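Local structure of PKS (4OQJ) at residues 133-138 and 185-190; 194-199 and 217-222. The protein probably catalyses decarboxylative condensation of acyl-carrier-protein-bound intermediates through its ketosynthase domain during biosynthesis of the antibiotic oxazolomycin. One frame throughout, in Å; residues are numbered along the deposited sequence.

Contact 1 of 2, residues 133-138 and 185-190; sequences GVYAGV and PSVSTN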
loop_
_atom_site.group_PDB
_atom_site.type_symbol
_atom_site.label_atom_id
_atom_site.label_comp_id
_atom_site.label_asym_id
_atom_site.label_seq_id
_atom_site.Cartn_x
_atom_site.Cartn_y
_atom_site.Cartn_z
ATOM N N GLY A 133 3.525 3.760 -12.099
ATOM C CA GLY A 133 2.734 3.588 -10.896
ATOM C C GLY A 133 2.904 4.752 -9.939
ATOM O O GLY A 133 3.791 5.594 -10.117
ATOM N N VAL A 134 2.053 4.812 -8.923
ATOM C CA VAL A 134 2.180 5.827 -7.895
ATOM C C VAL A 134 1.699 5.323 -6.541
ATOM O O VAL A 134 0.571 4.803 -6.400
ATOM C CB VAL A 134 1.417 7.142 -8.278
ATOM C CG1 VAL A 134 -0.024 6.875 -8.646
ATOM C CG2 VAL A 134 1.519 8.175 -7.148
ATOM N N TYR A 135 2.569 5.480 -5.546
ATOM C CA TYR A 135 2.277 5.163 -4.155
ATOM C C TYR A 135 2.431 6.428 -3.317
ATOM O O TYR A 135 3.499 7.026 -3.263
ATOM C CB TYR A 135 3.208 4.054 -3.651
ATOM C CG TYR A 135 2.961 2.739 -4.345
ATOM C CD1 TYR A 135 3.560 2.430 -5.565
ATOM C CD2 TYR A 135 2.081 1.817 -3.798
ATOM C CE1 TYR A 135 3.293 1.205 -6.202
ATOM C CE2 TYR A 135 1.821 0.620 -4.415
ATOM C CZ TYR A 135 2.416 0.314 -5.608
ATOM O OH TYR A 135 2.101 -0.909 -6.181
ATOM N N ALA A 136 1.362 6.857 -2.670
ATOM C CA ALA A 136 1.398 8.140 -1.978
ATOM C C ALA A 136 0.423 8.179 -0.814
ATOM O O ALA A 136 -0.567 7.448 -0.803
ATOM C CB ALA A 136 1.090 9.257 -2.948
ATOM N N GLY A 137 0.707 9.030 0.165
ATOM C CA GLY A 137 -0.175 9.187 1.311
ATOM C C GLY A 137 -0.277 10.646 1.710
ATOM O O GLY A 137 0.657 11.402 1.485
ATOM N N VAL A 138 -1.404 11.039 2.298
ATOM C CA VAL A 138 -1.546 12.363 2.870
ATOM C C VAL A 138 -1.917 12.243 4.329
ATOM O O VAL A 138 -2.380 11.203 4.804
ATOM C CB VAL A 138 -2.601 13.215 2.123
ATOM C CG1 VAL A 138 -2.166 13.442 0.663
ATOM C CG2 VAL A 138 -3.961 12.555 2.175
ATOM N N PRO A 185 -0.017 0.635 -11.066
ATOM C CA PRO A 185 -0.773 0.630 -9.811
ATOM C C PRO A 185 -0.744 1.996 -9.161
ATOM O O PRO A 185 0.330 2.582 -9.029
ATOM C CB PRO A 185 -0.028 -0.376 -8.936
ATOM C CG PRO A 185 0.851 -1.105 -9.832
ATOM C CD PRO A 185 1.168 -0.220 -10.988
ATOM N N SER A 186 -1.907 2.490 -8.761
ATOM C CA SER A 186 -2.014 3.776 -8.109
ATOM C C SER A 186 -2.720 3.568 -6.784
ATOM O O SER A 186 -3.913 3.243 -6.736
ATOM C CB SER A 186 -2.749 4.761 -9.015
ATOM O OG SER A 186 -2.040 4.878 -10.258
ATOM N N VAL A 187 -1.964 3.716 -5.711
ATOM C CA VAL A 187 -2.391 3.234 -4.415
ATOM C C VAL A 187 -2.111 4.272 -3.334
ATOM O O VAL A 187 -0.998 4.794 -3.233
ATOM C CB VAL A 187 -1.672 1.908 -4.055
ATOM C CG1 VAL A 187 -2.180 1.344 -2.724
ATOM C CG2 VAL A 187 -1.875 0.882 -5.159
ATOM N N SER A 188 -3.119 4.585 -2.534
ATOM C CA SER A 188 -2.880 5.421 -1.362
ATOM C C SER A 188 -2.435 4.533 -0.212
ATOM O O SER A 188 -3.088 3.543 0.129
ATOM C CB SER A 188 -4.110 6.235 -0.983
ATOM O OG SER A 188 -4.457 7.092 -2.061
ATOM N N THR A 189 -1.277 4.876 0.337
ATOM C CA THR A 189 -0.619 4.088 1.368
ATOM C C THR A 189 -0.363 4.995 2.562
ATOM O O THR A 189 0.165 6.109 2.418
ATOM C CB THR A 189 0.699 3.482 0.846
ATOM O OG1 THR A 189 1.696 4.488 0.816
ATOM C CG2 THR A 189 0.534 2.951 -0.571
ATOM N N ASN A 190 -0.749 4.533 3.742
ATOM C CA ASN A 190 -0.691 5.348 4.943
ATOM C C ASN A 190 -0.227 4.535 6.157
ATOM O O ASN A 190 -0.831 3.517 6.478
ATOM C CB ASN A 190 -2.071 5.941 5.218
ATOM C CG ASN A 190 -2.384 7.113 4.325
ATOM O OD1 ASN A 190 -3.067 6.977 3.303
ATOM N ND2 ASN A 190 -1.868 8.279 4.696
HETATM O O HOH W 1 -3.534 9.078 1.456
#

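Contact 2 of 2, residues 194-199 and 217-222; sequences STSLVA and AGAAHI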
loop_
_atom_site.group_PDB
_atom_site.type_symbol
_atom_site.label_atom_id
_atom_site.label_comp_id
_atom_site.label_asym_id
_atom_site.label_seq_id
_atom_site.Cartn_x
_atom_site.Cartn_y
_atom_site.Cartn_z
ATOM N N SER A 194 5.757 7.208 9.127
ATOM C CA SER A 194 6.627 6.447 8.224
ATOM C C SER A 194 6.086 6.300 6.807
ATOM O O SER A 194 6.736 5.677 5.949
ATOM C CB SER A 194 6.888 5.061 8.815
ATOM O OG SER A 194 5.673 4.390 9.075
ATOM N N THR A 195 4.918 6.887 6.549
ATOM C CA THR A 195 4.258 6.780 5.246
ATOM C C THR A 195 5.188 6.948 4.047
ATOM O O THR A 195 5.120 6.175 3.097
ATOM C CB THR A 195 3.121 7.831 5.121
ATOM O OG1 THR A 195 2.074 7.511 6.050
ATOM C CG2 THR A 195 2.563 7.879 3.710
ATOM N N SER A 196 6.056 7.959 4.080
ATOM C CA SER A 196 6.916 8.246 2.937
ATOM C C SER A 196 7.779 7.089 2.511
ATOM O O SER A 196 7.873 6.793 1.317
ATOM C CB SER A 196 7.852 9.436 3.236
ATOM O OG SER A 196 7.154 10.659 3.230
ATOM N N LEU A 197 8.491 6.496 3.460
ATOM C CA LEU A 197 9.412 5.414 3.121
ATOM C C LEU A 197 8.703 4.093 2.866
ATOM O O LEU A 197 9.184 3.279 2.091
ATOM C CB LEU A 197 10.451 5.259 4.219
ATOM C CG LEU A 197 11.318 6.501 4.482
ATOM C CD1 LEU A 197 12.457 6.147 5.444
ATOM C CD2 LEU A 197 11.870 7.128 3.186
ATOM N N VAL A 198 7.554 3.876 3.493
ATOM C CA VAL A 198 6.715 2.732 3.131
ATOM C C VAL A 198 6.261 2.860 1.671
ATOM O O VAL A 198 6.296 1.884 0.926
ATOM C CB VAL A 198 5.502 2.596 4.076
ATOM C CG1 VAL A 198 4.568 1.476 3.624
ATOM C CG2 VAL A 198 5.974 2.332 5.512
ATOM N N ALA A 199 5.875 4.062 1.239
ATOM C CA ALA A 199 5.469 4.252 -0.146
ATOM C C ALA A 199 6.651 3.940 -1.060
ATOM O O ALA A 199 6.496 3.275 -2.093
ATOM C CB ALA A 199 4.966 5.667 -0.376
ATOM N N ALA A 217 6.734 7.863 -5.740
ATOM C CA ALA A 217 6.472 7.632 -4.329
ATOM C C ALA A 217 6.566 8.968 -3.628
ATOM O O ALA A 217 7.497 9.734 -3.870
ATOM C CB ALA A 217 7.462 6.633 -3.735
ATOM N N GLY A 218 5.617 9.263 -2.753
ATOM C CA GLY A 218 5.624 10.555 -2.099
ATOM C C GLY A 218 4.543 10.714 -1.056
ATOM O O GLY A 218 3.803 9.786 -0.769
ATOM N N ALA A 219 4.453 11.907 -0.488
ATOM C CA ALA A 219 3.528 12.159 0.589
ATOM C C ALA A 219 3.374 13.649 0.777
ATOM O O ALA A 219 4.259 14.415 0.394
ATOM C CB ALA A 219 4.007 11.502 1.861
ATOM N N ALA A 220 2.245 14.061 1.349
ATOM C CA ALA A 220 1.998 15.476 1.676
ATOM C C ALA A 220 1.397 15.556 3.055
ATOM O O ALA A 220 0.557 14.746 3.398
ATOM C CB ALA A 220 1.055 16.110 0.681
ATOM N N HIS A 221 1.815 16.533 3.839
ATOM C CA HIS A 221 1.183 16.799 5.133
ATOM C C HIS A 221 1.014 18.299 5.269
ATOM O O HIS A 221 2.001 19.042 5.321
ATOM C CB HIS A 221 2.001 16.274 6.305
ATOM C CG HIS A 221 1.496 16.730 7.636
ATOM N ND1 HIS A 221 2.073 17.767 8.339
ATOM C CD2 HIS A 221 0.450 16.306 8.386
ATOM C CE1 HIS A 221 1.408 17.956 9.468
ATOM N NE2 HIS A 221 0.421 17.081 9.520
ATOM N N ILE A 222 -0.230 18.750 5.290
ATOM C CA ILE A 222 -0.505 20.182 5.414
ATOM C C ILE A 222 -1.664 20.392 6.349
ATOM O O ILE A 222 -2.779 19.933 6.079
ATOM C CB ILE A 222 -0.844 20.838 4.071
ATOM C CG1 ILE A 222 0.257 20.581 3.051
ATOM C CG2 ILE A 222 -1.021 22.340 4.270
ATOM C CD1 ILE A 222 -0.128 20.942 1.649
#

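Contact 1 of 2, residues 133-138 and 185-190
Pro185 hands its carbonyl O to Val134 N at 2.8 Å, with the donor in the carbonyl plane, and its CB packs 3.5 Å from Tyr135 OH. The hydroxyl is hydrogen-bonded to Ser206 OG, which helps to fix the phenol end. On the other face of the sheet Ser186 lies against Val134, whose CG1 stands between its own backbone N and carbonyl carbon (chi1 53°); this swings the methyl to 3.3 Å from Ser186 OG, itself held by Gly184 O, and makes a tight pair with Ser186 CB. Val187 straddles Tyr135 in parallel-strand fashion, its N bonding to Val134 O and its O accepting from Ala136 N. The Val187 and Tyr135 side chains lie side by side, pointing the same way, with Val187 CB oblique to the ring and 3.7 Å from Tyr135 CE2. The two parallel strands belong to the thiolase-fold core of the ketosynthase, and strand 186-190, outermost within its own chain, continues the sheet antiparallel into the second subunit through Ser188 and Asn190. Ser188 CA makes a CA-H...O contact of 3.1 Å with Ala136 O. The same oxygen takes Thr189 N at 2.9 Å, from 43° above the carbonyl plane, while Thr189 CG2 meets the edge of the Tyr135 ring. Beyond the backbone ladder, the Asn190 side chain reaches Val138: ND2, also bonded to Asp170 OD2 of the second subunit, makes a weak bond of 3.0 Å to Val138 O, bent to 129°, and OD1 accepts from a water that in turn accepts from Val138 N.

Contact 2 of 2, residues 194-199 and 217-222
Ala199 and Ala217 put methyl against methyl where helix 195-209 runs over strand 214-221, a pairing from the N-terminal half of the thiolase fold. This helix is the connection of a beta-alpha-beta crossover that joins strand 186-190 to strand 214-221, and helix residues 195-199 run nearly opposite to strand residues 217-221, at 161°. The interface is built from small groups, in keeping with the axes of these two short segments coming within 7.0 Å of each other. Among the apolar contacts, Ala199 CB lies 4.3 Å from Ala217 CB, and one turn earlier Thr195 CG2 is 4.3 Å from Ala219 CB. Thr195 OG1 is bonded to Ala192 O and Thr191 N, near the start of the helix, while CG2 faces the strand. Oxygen-to-carbon contacts make up the rest. Ala217 CB sits 3.9 Å from Ala199 O, and Gly218 O faces Ala199 CB at 4.3 Å. Ser196 OG bonds to Thr374 O, so the hydroxyl is satisfied while it lies against the strand. With that OG anti to its own carbonyl carbon (chi1 -73°), it comes to 3.5 Å from Ala219 CB.

How the contacts relate
Contacts 1 and 2 are successive steps of one chain path, with centres about 9 Å apart: strand 186-190 ends, a short turn follows, and helix 195-209 begins. Strand 132-138 lies between the two strands that the crossover links, and it joins the contacts through probable hydrogen bonds of 3.1 Å from Gly218 N to Tyr135 O and from Ala220 N to Gly137 O. The helix of contact 2 lies over the sheet face that bears Tyr135, which packs on its Leu202 and Ala203 as Thr189 does on Ala199; Thr195 CG2 packs 3.2 Å from Thr189 O. As in related ketosynthases, the turn between strand and helix probably carries the nucleophilic cysteine. Both contacts also touch the second subunit, where Val187 packs on Val198 of the neighbouring chain.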